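Local coordinates for protein probable glutamine synthetase (Pseudomonas aeruginosa, PDB 4HPP) that belongs to the glutamine synthetase family and holds a magnesium ion and glutamic acid in a pocket of its catalytic domain, at residues A[117-122]-A[348-353]; A[126-131]-A[196-201]; A[204-209]-A[340-345]; A[272-277]-A[331-336]. All coordinates share one frame; numbering follows the deposited sequence.

Interaction 1 of 4, residues A[117-122]-A[348-353]; sequences ERYRDS and AVLIAG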
loop_
_atom_site.group_PDB
_atom_site.type_symbol
_atom_site.label_atom_id
_atom_site.label_comp_id
_atom_site.label_asym_id
_atom_site.label_seq_id
_atom_site.Cartn_x
_atom_site.Cartn_y
_atom_site.Cartn_z
ATOM N N GLU A 117 -11.960 5.311 56.510
ATOM C CA GLU A 117 -11.593 5.626 57.908
ATOM C C GLU A 117 -12.768 5.505 58.927
ATOM O O GLU A 117 -12.680 4.699 59.860
ATOM C CB GLU A 117 -10.913 7.017 58.019
ATOM C CG GLU A 117 -10.363 7.417 59.411
ATOM C CD GLU A 117 -9.420 6.381 60.076
ATOM O OE1 GLU A 117 -9.219 6.466 61.322
ATOM O OE2 GLU A 117 -8.874 5.475 59.381
ATOM N N ARG A 118 -13.838 6.297 58.740
ATOM C CA ARG A 118 -15.067 6.238 59.551
ATOM C C ARG A 118 -15.627 4.819 59.593
ATOM O O ARG A 118 -16.251 4.401 60.587
ATOM C CB ARG A 118 -16.173 7.172 59.006
ATOM C CG ARG A 118 -15.833 8.637 59.050
ATOM C CD ARG A 118 -17.019 9.522 58.730
ATOM N NE ARG A 118 -17.359 9.720 57.319
ATOM C CZ ARG A 118 -16.811 10.635 56.508
ATOM N NH1 ARG A 118 -15.836 11.413 56.920
ATOM N NH2 ARG A 118 -17.223 10.768 55.258
ATOM N N TYR A 119 -15.423 4.092 58.493
ATOM C CA TYR A 119 -15.727 2.692 58.514
ATOM C C TYR A 119 -14.774 1.922 59.423
ATOM O O TYR A 119 -15.254 1.174 60.290
ATOM C CB TYR A 119 -15.781 2.109 57.124
ATOM C CG TYR A 119 -17.193 1.982 56.600
ATOM C CD1 TYR A 119 -17.850 3.097 56.034
ATOM C CD2 TYR A 119 -17.884 0.753 56.666
ATOM C CE1 TYR A 119 -19.138 3.003 55.509
ATOM C CE2 TYR A 119 -19.172 0.652 56.146
ATOM C CZ TYR A 119 -19.798 1.782 55.575
ATOM O OH TYR A 119 -21.098 1.717 55.111
ATOM N N ARG A 120 -13.461 2.129 59.262
ATOM C CA ARG A 120 -12.467 1.403 60.061
ATOM C C ARG A 120 -12.707 1.657 61.565
ATOM O O ARG A 120 -12.784 0.710 62.343
ATOM C CB ARG A 120 -11.029 1.770 59.677
ATOM C CG ARG A 120 -10.030 0.589 59.691
ATOM C CD ARG A 120 -8.543 0.986 59.697
ATOM N NE ARG A 120 -8.318 2.192 60.508
ATOM C CZ ARG A 120 -8.393 2.247 61.845
ATOM N NH1 ARG A 120 -8.681 1.162 62.556
ATOM N NH2 ARG A 120 -8.192 3.396 62.480
ATOM N N ASP A 121 -12.863 2.928 61.946
ATOM C CA ASP A 121 -13.065 3.359 63.341
ATOM C C ASP A 121 -14.042 2.528 64.133
ATOM O O ASP A 121 -13.778 2.219 65.291
ATOM C CB ASP A 121 -13.508 4.824 63.413
ATOM C CG ASP A 121 -12.342 5.787 63.248
ATOM O OD1 ASP A 121 -12.639 6.963 62.975
ATOM O OD2 ASP A 121 -11.141 5.375 63.371
ATOM N N SER A 122 -15.164 2.179 63.513
ATOM C CA SER A 122 -16.141 1.270 64.109
ATOM C C SER A 122 -15.946 -0.200 63.703
ATOM O O SER A 122 -16.879 -0.989 63.807
ATOM C CB SER A 122 -17.554 1.710 63.750
ATOM O OG SER A 122 -17.787 1.420 62.398
ATOM N N ALA A 348 -20.440 7.699 48.271
ATOM C CA ALA A 348 -21.872 7.991 48.448
ATOM C C ALA A 348 -22.691 6.780 48.941
ATOM O O ALA A 348 -23.575 6.910 49.816
ATOM C CB ALA A 348 -22.456 8.550 47.168
ATOM N N VAL A 349 -22.349 5.603 48.428
ATOM C CA VAL A 349 -23.099 4.395 48.746
ATOM C C VAL A 349 -22.764 3.961 50.173
ATOM O O VAL A 349 -23.664 3.669 50.984
ATOM C CB VAL A 349 -22.805 3.247 47.728
ATOM C CG1 VAL A 349 -23.337 1.888 48.215
ATOM C CG2 VAL A 349 -23.321 3.615 46.337
ATOM N N LEU A 350 -21.475 3.953 50.488
ATOM C CA LEU A 350 -21.031 3.468 51.791
ATOM C C LEU A 350 -21.574 4.400 52.858
ATOM O O LEU A 350 -21.794 3.967 53.996
ATOM C CB LEU A 350 -19.512 3.381 51.870
ATOM C CG LEU A 350 -18.659 2.162 51.437
ATOM C CD1 LEU A 350 -17.163 2.534 51.491
ATOM C CD2 LEU A 350 -18.896 0.946 52.321
ATOM N N ILE A 351 -21.825 5.664 52.475
ATOM C CA ILE A 351 -22.357 6.674 53.408
ATOM C C ILE A 351 -23.761 6.267 53.840
ATOM O O ILE A 351 -24.006 6.047 55.040
ATOM C CB ILE A 351 -22.349 8.131 52.840
ATOM C CG1 ILE A 351 -20.988 8.804 53.076
ATOM C CG2 ILE A 351 -23.340 8.999 53.590
ATOM C CD1 ILE A 351 -20.711 9.980 52.179
ATOM N N ALA A 352 -24.660 6.142 52.857
ATOM C CA ALA A 352 -26.060 5.883 53.145
ATOM C C ALA A 352 -26.194 4.577 53.901
ATOM O O ALA A 352 -27.042 4.463 54.780
ATOM C CB ALA A 352 -26.888 5.855 51.874
ATOM N N GLY A 353 -25.341 3.613 53.557
ATOM C CA GLY A 353 -25.220 2.347 54.280
ATOM C C GLY A 353 -24.854 2.612 55.718
ATOM O O GLY A 353 -25.528 2.114 56.636
#

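Interaction 2 of 4, residues A[126-131]-A[196-201]; sequences VIAAFE and VAAADR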
loop_
_atom_site.group_PDB
_atom_site.type_symbol
_atom_site.label_atom_id
_atom_site.label_comp_id
_atom_site.label_asym_id
_atom_site.label_seq_id
_atom_site.Cartn_x
_atom_site.Cartn_y
_atom_site.Cartn_z
ATOM N N VAL A 126 -13.884 -2.220 54.144
ATOM C CA VAL A 126 -14.747 -2.229 52.958
ATOM C C VAL A 126 -14.136 -2.904 51.757
ATOM O O VAL A 126 -13.052 -2.532 51.297
ATOM C CB VAL A 126 -15.271 -0.838 52.616
ATOM C CG1 VAL A 126 -16.173 -0.920 51.389
ATOM C CG2 VAL A 126 -16.055 -0.311 53.824
ATOM N N ILE A 127 -14.838 -3.907 51.251
ATOM C CA ILE A 127 -14.313 -4.749 50.205
ATOM C C ILE A 127 -15.276 -4.593 49.075
ATOM O O ILE A 127 -16.474 -4.887 49.250
ATOM C CB ILE A 127 -14.354 -6.225 50.620
ATOM C CG1 ILE A 127 -13.497 -6.474 51.866
ATOM C CG2 ILE A 127 -13.909 -7.094 49.458
ATOM C CD1 ILE A 127 -12.061 -6.899 51.598
ATOM N N ALA A 128 -14.751 -4.174 47.924
ATOM C CA ALA A 128 -15.580 -3.889 46.765
ATOM C C ALA A 128 -14.909 -4.215 45.440
ATOM O O ALA A 128 -13.669 -4.239 45.310
ATOM C CB ALA A 128 -16.068 -2.435 46.765
ATOM N N ALA A 129 -15.777 -4.441 44.460
ATOM C CA ALA A 129 -15.384 -4.630 43.069
ATOM C C ALA A 129 -16.464 -4.019 42.145
ATOM O O ALA A 129 -17.671 -4.193 42.361
ATOM C CB ALA A 129 -15.124 -6.103 42.772
ATOM N N PHE A 130 -15.994 -3.219 41.194
ATOM C CA PHE A 130 -16.808 -2.626 40.124
ATOM C C PHE A 130 -16.763 -3.522 38.854
ATOM O O PHE A 130 -15.675 -3.946 38.424
ATOM C CB PHE A 130 -16.262 -1.266 39.747
ATOM C CG PHE A 130 -16.350 -0.227 40.805
ATOM C CD1 PHE A 130 -17.328 0.791 40.719
ATOM C CD2 PHE A 130 -15.424 -0.189 41.846
ATOM C CE1 PHE A 130 -17.389 1.831 41.658
ATOM C CE2 PHE A 130 -15.487 0.830 42.796
ATOM C CZ PHE A 130 -16.463 1.855 42.711
ATOM N N GLU A 131 -17.935 -3.804 38.272
ATOM C CA GLU A 131 -18.019 -4.576 37.049
ATOM C C GLU A 131 -18.329 -3.550 35.991
ATOM O O GLU A 131 -19.198 -2.691 36.203
ATOM C CB GLU A 131 -19.154 -5.608 37.091
ATOM C CG GLU A 131 -18.993 -6.813 38.043
ATOM C CD GLU A 131 -20.147 -7.844 37.896
ATOM O OE1 GLU A 131 -19.983 -8.955 38.433
ATOM O OE2 GLU A 131 -21.205 -7.580 37.231
ATOM N N VAL A 196 -10.017 2.234 49.180
ATOM C CA VAL A 196 -9.800 3.273 48.181
ATOM C C VAL A 196 -9.309 2.556 46.941
ATOM O O VAL A 196 -9.739 2.857 45.792
ATOM C CB VAL A 196 -8.766 4.319 48.654
ATOM C CG1 VAL A 196 -8.446 5.323 47.559
ATOM C CG2 VAL A 196 -9.259 5.093 49.881
ATOM N N ALA A 197 -8.454 1.568 47.186
ATOM C CA ALA A 197 -7.896 0.757 46.117
ATOM C C ALA A 197 -9.031 0.208 45.222
ATOM O O ALA A 197 -8.866 0.114 44.008
ATOM C CB ALA A 197 -6.980 -0.356 46.664
ATOM N N ALA A 198 -10.198 -0.085 45.802
ATOM C CA ALA A 198 -11.338 -0.615 45.026
ATOM C C ALA A 198 -11.818 0.410 43.976
ATOM O O ALA A 198 -11.897 0.063 42.800
ATOM C CB ALA A 198 -12.475 -1.079 45.942
ATOM N N ALA A 199 -12.036 1.664 44.381
ATOM C CA ALA A 199 -12.284 2.764 43.412
ATOM C C ALA A 199 -11.115 3.079 42.443
ATOM O O ALA A 199 -11.346 3.332 41.244
ATOM C CB ALA A 199 -12.744 4.020 44.121
ATOM N N ASP A 200 -9.873 3.034 42.935
ATOM C CA ASP A 200 -8.715 3.169 42.017
ATOM C C ASP A 200 -8.792 2.122 40.911
ATOM O O ASP A 200 -8.575 2.433 39.707
ATOM C CB ASP A 200 -7.387 3.063 42.750
ATOM C CG ASP A 200 -7.175 4.192 43.756
ATOM O OD1 ASP A 200 -6.149 4.147 44.468
ATOM O OD2 ASP A 200 -8.031 5.114 43.849
ATOM N N ARG A 201 -9.158 0.900 41.312
ATOM C CA ARG A 201 -9.316 -0.201 40.331
ATOM C C ARG A 201 -10.379 0.172 39.270
ATOM O O ARG A 201 -10.137 0.042 38.057
ATOM C CB ARG A 201 -9.609 -1.514 41.040
ATOM C CG ARG A 201 -9.592 -2.770 40.202
ATOM C CD ARG A 201 -9.374 -3.964 41.129
ATOM N NE ARG A 201 -7.977 -3.981 41.611
ATOM C CZ ARG A 201 -7.364 -4.941 42.319
ATOM N NH1 ARG A 201 -7.970 -6.044 42.688
ATOM N NH2 ARG A 201 -6.102 -4.773 42.642
#

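Interaction 3 of 4, residues A[204-209]-A[340-345]; sequences NVREVT and TCPHLA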
loop_
_atom_site.group_PDB
_atom_site.type_symbol
_atom_site.label_atom_id
_atom_site.label_comp_id
_atom_site.label_asym_id
_atom_site.label_seq_id
_atom_site.Cartn_x
_atom_site.Cartn_y
_atom_site.Cartn_z
ATOM N N ASN A 204 -8.613 2.581 36.983
ATOM C CA ASN A 204 -7.643 1.800 36.236
ATOM C C ASN A 204 -8.258 0.907 35.172
ATOM O O ASN A 204 -7.789 0.884 34.020
ATOM C CB ASN A 204 -6.878 0.879 37.163
ATOM C CG ASN A 204 -5.997 1.608 38.130
ATOM O OD1 ASN A 204 -5.589 2.731 37.909
ATOM N ND2 ASN A 204 -5.692 0.952 39.217
ATOM N N VAL A 205 -9.292 0.159 35.534
ATOM C CA VAL A 205 -9.992 -0.654 34.506
ATOM C C VAL A 205 -10.489 0.198 33.312
ATOM O O VAL A 205 -10.428 -0.261 32.160
ATOM C CB VAL A 205 -11.157 -1.504 35.069
ATOM C CG1 VAL A 205 -12.014 -2.037 33.957
ATOM C CG2 VAL A 205 -10.638 -2.653 35.934
ATOM N N ARG A 206 -10.943 1.430 33.564
ATOM C CA ARG A 206 -11.450 2.237 32.465
ATOM C C ARG A 206 -10.326 2.824 31.607
ATOM O O ARG A 206 -10.427 2.889 30.325
ATOM C CB ARG A 206 -12.287 3.369 33.020
ATOM C CG ARG A 206 -13.545 2.877 33.679
ATOM C CD ARG A 206 -13.938 3.801 34.829
ATOM N NE ARG A 206 -15.147 3.294 35.476
ATOM C CZ ARG A 206 -16.094 4.051 36.045
ATOM N NH1 ARG A 206 -15.954 5.379 36.015
ATOM N NH2 ARG A 206 -17.168 3.465 36.640
ATOM N N GLU A 207 -9.276 3.297 32.301
ATOM C CA GLU A 207 -8.272 4.024 31.622
ATOM C C GLU A 207 -7.412 3.077 30.764
ATOM O O GLU A 207 -6.994 3.446 29.631
ATOM C CB GLU A 207 -7.514 4.899 32.605
ATOM C CG GLU A 207 -8.400 6.025 33.128
ATOM C CD GLU A 207 -8.869 6.907 31.991
ATOM O OE1 GLU A 207 -10.054 7.210 31.930
ATOM O OE2 GLU A 207 -8.031 7.303 31.165
ATOM N N VAL A 208 -7.242 1.841 31.253
ATOM C CA VAL A 208 -6.446 0.832 30.554
ATOM C C VAL A 208 -7.225 0.254 29.390
ATOM O O VAL A 208 -6.683 0.119 28.311
ATOM C CB VAL A 208 -5.971 -0.297 31.499
ATOM C CG1 VAL A 208 -5.342 -1.442 30.705
ATOM C CG2 VAL A 208 -5.003 0.239 32.538
ATOM N N THR A 209 -8.492 -0.087 29.586
ATOM C CA THR A 209 -9.345 -0.531 28.441
ATOM C C THR A 209 -9.289 0.469 27.283
ATOM O O THR A 209 -8.924 0.092 26.135
ATOM C CB THR A 209 -10.782 -0.764 28.850
ATOM O OG1 THR A 209 -10.766 -1.691 29.915
ATOM C CG2 THR A 209 -11.612 -1.370 27.710
ATOM N N THR A 340 -19.895 8.015 36.232
ATOM C CA THR A 340 -19.509 8.383 37.621
ATOM C C THR A 340 -18.036 8.609 37.871
ATOM O O THR A 340 -17.210 8.300 37.041
ATOM C CB THR A 340 -19.867 7.287 38.625
ATOM O OG1 THR A 340 -19.211 6.070 38.236
ATOM C CG2 THR A 340 -21.364 7.143 38.655
ATOM N N CYS A 341 -17.737 9.182 39.033
ATOM C CA CYS A 341 -16.400 9.183 39.603
ATOM C C CYS A 341 -16.262 8.006 40.619
ATOM O O CYS A 341 -16.725 8.086 41.738
ATOM C CB CYS A 341 -16.077 10.564 40.201
ATOM S SG CYS A 341 -14.730 10.508 41.415
ATOM N N PRO A 342 -15.638 6.887 40.228
ATOM C CA PRO A 342 -15.602 5.696 41.148
ATOM C C PRO A 342 -15.548 5.992 42.671
ATOM O O PRO A 342 -16.320 5.417 43.448
ATOM C CB PRO A 342 -14.347 4.954 40.691
ATOM C CG PRO A 342 -14.214 5.302 39.242
ATOM C CD PRO A 342 -14.975 6.591 38.937
ATOM N N HIS A 343 -14.659 6.882 43.090
ATOM C CA HIS A 343 -14.532 7.353 44.493
ATOM C C HIS A 343 -15.680 8.074 45.037
ATOM O O HIS A 343 -16.014 7.859 46.188
ATOM C CB HIS A 343 -13.397 8.296 44.576
ATOM C CG HIS A 343 -12.162 7.757 43.939
ATOM N ND1 HIS A 343 -11.837 8.031 42.673
ATOM C CD2 HIS A 343 -11.173 6.911 44.436
ATOM C CE1 HIS A 343 -10.681 7.380 42.362
ATOM N NE2 HIS A 343 -10.279 6.710 43.449
ATOM N N LEU A 344 -16.287 8.974 44.245
ATOM C CA LEU A 344 -17.461 9.689 44.718
ATOM C C LEU A 344 -18.658 8.742 44.814
ATOM O O LEU A 344 -19.382 8.709 45.807
ATOM C CB LEU A 344 -17.740 10.926 43.854
ATOM C CG LEU A 344 -19.015 11.714 44.191
ATOM C CD1 LEU A 344 -18.842 12.329 45.571
ATOM C CD2 LEU A 344 -19.351 12.764 43.148
ATOM N N ALA A 345 -18.823 7.916 43.796
ATOM C CA ALA A 345 -19.911 6.972 43.769
ATOM C C ALA A 345 -19.812 5.999 44.921
ATOM O O ALA A 345 -20.792 5.852 45.642
ATOM C CB ALA A 345 -19.961 6.255 42.436
#

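Interaction 4 of 4, residues A[272-277]-A[331-336]; sequences AHLPAL and LEFRPM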
loop_
_atom_site.group_PDB
_atom_site.type_symbol
_atom_site.label_atom_id
_atom_site.label_comp_id
_atom_site.label_asym_id
_atom_site.label_seq_id
_atom_site.Cartn_x
_atom_site.Cartn_y
_atom_site.Cartn_z
ATOM N N ALA A 272 -33.064 3.616 51.659
ATOM C CA ALA A 272 -33.828 4.807 52.034
ATOM C C ALA A 272 -33.296 6.033 51.324
ATOM O O ALA A 272 -34.069 6.946 50.961
ATOM C CB ALA A 272 -33.786 4.995 53.516
ATOM N N HIS A 273 -31.985 6.014 51.072
ATOM C CA HIS A 273 -31.320 7.094 50.364
ATOM C C HIS A 273 -31.155 6.929 48.885
ATOM O O HIS A 273 -30.742 7.873 48.213
ATOM C CB HIS A 273 -29.966 7.374 50.997
ATOM C CG HIS A 273 -30.064 7.861 52.423
ATOM N ND1 HIS A 273 -30.483 9.109 52.741
ATOM C CD2 HIS A 273 -29.823 7.207 53.630
ATOM C CE1 HIS A 273 -30.488 9.244 54.075
ATOM N NE2 HIS A 273 -30.078 8.082 54.616
ATOM N N LEU A 274 -31.480 5.774 48.333
ATOM C CA LEU A 274 -31.272 5.601 46.873
ATOM C C LEU A 274 -31.719 6.755 45.963
ATOM O O LEU A 274 -30.991 7.062 45.015
ATOM C CB LEU A 274 -31.800 4.245 46.312
ATOM C CG LEU A 274 -30.678 3.284 45.881
ATOM C CD1 LEU A 274 -31.220 1.902 45.599
ATOM C CD2 LEU A 274 -29.938 3.829 44.662
ATOM N N PRO A 275 -32.912 7.376 46.209
ATOM C CA PRO A 275 -33.243 8.404 45.188
ATOM C C PRO A 275 -32.227 9.532 45.146
ATOM O O PRO A 275 -32.074 10.161 44.105
ATOM C CB PRO A 275 -34.681 8.894 45.561
ATOM C CG PRO A 275 -35.258 7.755 46.347
ATOM C CD PRO A 275 -34.095 7.019 47.031
ATOM N N ALA A 276 -31.514 9.754 46.247
ATOM C CA ALA A 276 -30.432 10.745 46.275
ATOM C C ALA A 276 -29.153 10.172 45.667
ATOM O O ALA A 276 -28.379 10.889 44.973
ATOM C CB ALA A 276 -30.165 11.207 47.719
ATOM N N LEU A 277 -28.901 8.887 45.961
ATOM C CA LEU A 277 -27.638 8.273 45.568
ATOM C C LEU A 277 -27.562 8.263 44.058
ATOM O O LEU A 277 -26.461 8.186 43.484
ATOM C CB LEU A 277 -27.512 6.863 46.072
ATOM C CG LEU A 277 -27.292 6.639 47.553
ATOM C CD1 LEU A 277 -27.300 5.130 47.851
ATOM C CD2 LEU A 277 -26.022 7.323 47.985
ATOM N N LEU A 331 -23.298 -7.777 48.436
ATOM C CA LEU A 331 -24.428 -7.060 47.888
ATOM C C LEU A 331 -24.032 -6.153 46.720
ATOM O O LEU A 331 -23.120 -5.302 46.798
ATOM C CB LEU A 331 -25.111 -6.246 48.998
ATOM C CG LEU A 331 -25.847 -7.049 50.094
ATOM C CD1 LEU A 331 -25.528 -6.519 51.478
ATOM C CD2 LEU A 331 -27.326 -6.930 49.833
ATOM N N GLU A 332 -24.786 -6.310 45.660
ATOM C CA GLU A 332 -24.600 -5.632 44.432
ATOM C C GLU A 332 -25.635 -4.501 44.216
ATOM O O GLU A 332 -26.853 -4.758 44.094
ATOM C CB GLU A 332 -24.713 -6.680 43.338
ATOM C CG GLU A 332 -25.212 -6.155 42.019
ATOM C CD GLU A 332 -24.820 -7.045 40.866
ATOM O OE1 GLU A 332 -23.614 -7.111 40.517
ATOM O OE2 GLU A 332 -25.724 -7.661 40.293
ATOM N N PHE A 333 -25.112 -3.260 44.170
ATOM C CA PHE A 333 -25.797 -1.996 43.791
ATOM C C PHE A 333 -25.763 -1.836 42.259
ATOM O O PHE A 333 -24.723 -2.024 41.626
ATOM C CB PHE A 333 -25.095 -0.814 44.511
ATOM C CG PHE A 333 -25.676 0.568 44.231
ATOM C CD1 PHE A 333 -25.404 1.245 43.028
ATOM C CD2 PHE A 333 -26.462 1.221 45.201
ATOM C CE1 PHE A 333 -25.930 2.514 42.773
ATOM C CE2 PHE A 333 -26.979 2.487 44.959
ATOM C CZ PHE A 333 -26.700 3.133 43.750
ATOM N N ARG A 334 -26.893 -1.478 41.661
ATOM C CA ARG A 334 -27.035 -1.663 40.228
ATOM C C ARG A 334 -27.297 -0.386 39.462
ATOM O O ARG A 334 -26.934 -0.316 38.272
ATOM C CB ARG A 334 -28.082 -2.740 39.892
ATOM C CG ARG A 334 -27.782 -4.058 40.561
ATOM C CD ARG A 334 -28.685 -5.201 40.142
ATOM N NE ARG A 334 -28.194 -5.880 38.951
ATOM C CZ ARG A 334 -28.806 -5.818 37.774
ATOM N NH1 ARG A 334 -28.302 -6.469 36.712
ATOM N NH2 ARG A 334 -29.939 -5.105 37.676
ATOM N N PRO A 335 -27.899 0.632 40.122
ATOM C CA PRO A 335 -28.159 1.860 39.351
ATOM C C PRO A 335 -26.907 2.757 39.255
ATOM O O PRO A 335 -26.836 3.897 39.764
ATOM C CB PRO A 335 -29.369 2.489 40.062
ATOM C CG PRO A 335 -29.706 1.573 41.210
ATOM C CD PRO A 335 -28.512 0.696 41.458
ATOM N N MET A 336 -25.901 2.208 38.582
ATOM C CA MET A 336 -24.609 2.862 38.516
ATOM C C MET A 336 -24.095 2.683 37.117
ATOM O O MET A 336 -24.434 1.690 36.476
ATOM C CB MET A 336 -23.667 2.285 39.544
ATOM C CG MET A 336 -22.412 3.119 39.663
ATOM S SD MET A 336 -21.187 2.420 40.791
ATOM C CE MET A 336 -21.741 3.014 42.420
#

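Interaction 1 of 4, residues A[117-122]-A[348-353]
Tyr119 reaches from helix 117-121 to Leu350 on helix 348-353, and it gives most of its own segment's share of this buried contact. Its CB points toward the partner helix, and a first torsion of -99°, away from any staggered value, sets the direction of the ring. Tyr119 CE1 lies 3.2 Å from Leu350 O, which is at the ring edge and in its plane, with Leu350 CB a little farther away. One face is covered by Leu350 CD2, which stands 3.9 Å from the Tyr119 ring centroid and only 28° off its normal, good geometry for a CH-pi contact. Farther out, Tyr119 CZ comes to 3.5 Å from the same Leu350 CD2. At the tip, Tyr119 OH donates to Leu350 O over 2.6 Å. The bond makes a C=O...donor angle of 130° and lies in the carbonyl plane, so it uses a lone pair of the oxygen. Gly353 C lies 3.9 Å from Tyr119 OH. Trp266 NE1 is a second hydrogen-bonding partner, so two polar groups hold the buried hydroxyl. Around this pair, Leu124 and Val126 of strand 124-137 pack on Tyr119, Leu112 of helix 108-121 touches Leu350, and helix 261-281, which carries Trp266, also borders helix 342-358.

Interaction 2 of 4, residues A[126-131]-A[196-201]
Ala128 and Ala198 make the closer of two apolar side-chain touches, CB to CB at 3.9 Å. Both are alanines, and the backbones come correspondingly close: the CA atoms of Ala128 and Ala198 are 5.6 Å apart, and the segment axes approach to 7.6 Å while running nearly parallel, at 7°. A second apolar touch joins Phe130 CE2 to Ala199 CB at 4.4 Å. Backbone against carbon makes up another class. Ala198 CB sits 3.4 Å from Ala128 O, and Phe130 CD2 lies 3.7 Å from Ala198 O. Phe130 CE2 is 3.8 Å from Ala199 CA, and both helix neighbours of the ring stand obliquely to its plane. A chi1 of -66°, with CG opposite the carbonyl carbon, carries the Phe130 ring over to the helix. Hydrogen bonding belongs to the sheet instead: Val126 and Ala128 pair with Gly195 and Ala193, while Ile127, Ala129 and Glu131 pair with strand 235-243. The strand on which helix 196-216 packs, 124-137, also carries Glu133 of the magnesium site. With no polar bond between the two segments, the contact depends on close fit of small side chains and one ring, all buried, rather than on directed bonding.

Interaction 3 of 4, residues A[204-209]-A[340-345]
Arg206 NH1 makes the one hydrogen bond between the segments, a weak one to Thr340 O, and also touches Pro342. The bond to Thr340 O spans 3.3 Å from Arg206 NH1 with an N-H...acceptor angle of 144°, and that oxygen lies at the edge of the guanidinium, in its plane. The side chains of Arg206 and Pro342 approach from opposing directions: Pro342 CD is 3.3 Å from Arg206 NH1, and Pro342 CG stands 3.7 Å above the guanidinium plane, displaced toward the rim. One residue thus takes the edge and another covers part of a face. The arginine gets there by a bend at its second torsion (149°), after which chi3 is fully extended. Thr340 OG1 is 3.7 Å from Arg206 NH2 without bonding to it; this hydroxyl pairs with Asp337 O, while NH2 has a weak hydrogen bond to His132 NE2. Phe222 and Ala338 also pack on the arginine, whose side chain is buried, about 12 Å from the bound glutamic acid. Beyond Thr340 the chain turns into helix 342-358. Cys341 occupies the N-cap, its SG accepting from Leu344 N over 3.6 Å at 157°, and Pro342 follows in the first turn, where a proline costs no helix bond. The arrangement is that of a capped helix start, with a proline at its beginning, against which the arginine of helix 196-216 is laid.

Interaction 4 of 4, residues A[272-277]-A[331-336]
Phe333 meets Leu274 and Leu277 where helix 261-281 packs on strand 330-336, just ahead of an inverse gamma turn centred on Pro335. Early in the strand, Glu332 forms a salt bridge with Arg313. Next, Phe333 has CG opposite its backbone N (chi1 180°), and its ring extends toward the helix. Leu274 CD2 touches Phe333 CE2 at 3.3 Å and Phe333 CZ at 3.4 Å, the two side chains lying alongside each other and running opposite ways. Leu277 CD1 adds a looser touch, 3.9 Å from Phe333 CE2, and both leucine methyls approach the ring obliquely. Arg334 takes no part in this packing: it touches the bound glutamic acid, and its NE gives Glu332 OE2 a weak bond of 3.3 Å at the edge of the guanidinium, within a salt bridge. Pro335 follows with phi/psi of -82°/65°, and the turn brings Met336 N back to Arg334 O in a weak bond. The folded-back proline approaches Leu274 CD2 with its CG, at 4.1 Å, and so extends the apolar patch begun by Phe333. The turn also sets its own residues round the phenyl ring: Pro335 CD lies 3.4 Å above one face of Phe333, displaced toward the rim, and Met336 CB stands at the ring edge, in plane.

All four contacts are buried in the catalytic domain, so none is a surface contact. Interactions 1 and 3 use successive parts of helix 342-358, and interactions 2 and 3 share helix 196-216; interactions 2 and 4 reach the same sheet. Chemistry varies with position: interactions 2 and 4, where helices meet strands, are apolar, whereas interactions 1 and 3, where helix 342-358 or the loop leading into it meets another helix, each add a bond to a backbone carbonyl, short in interaction 1 and weak in interaction 3. Direct touches join them: Asp200 OD2 probably bonds His343 NE2 at 2.8 Å between interactions 2 and 3, and Phe130 CE1 packs on Met336 SD between 2 and 4.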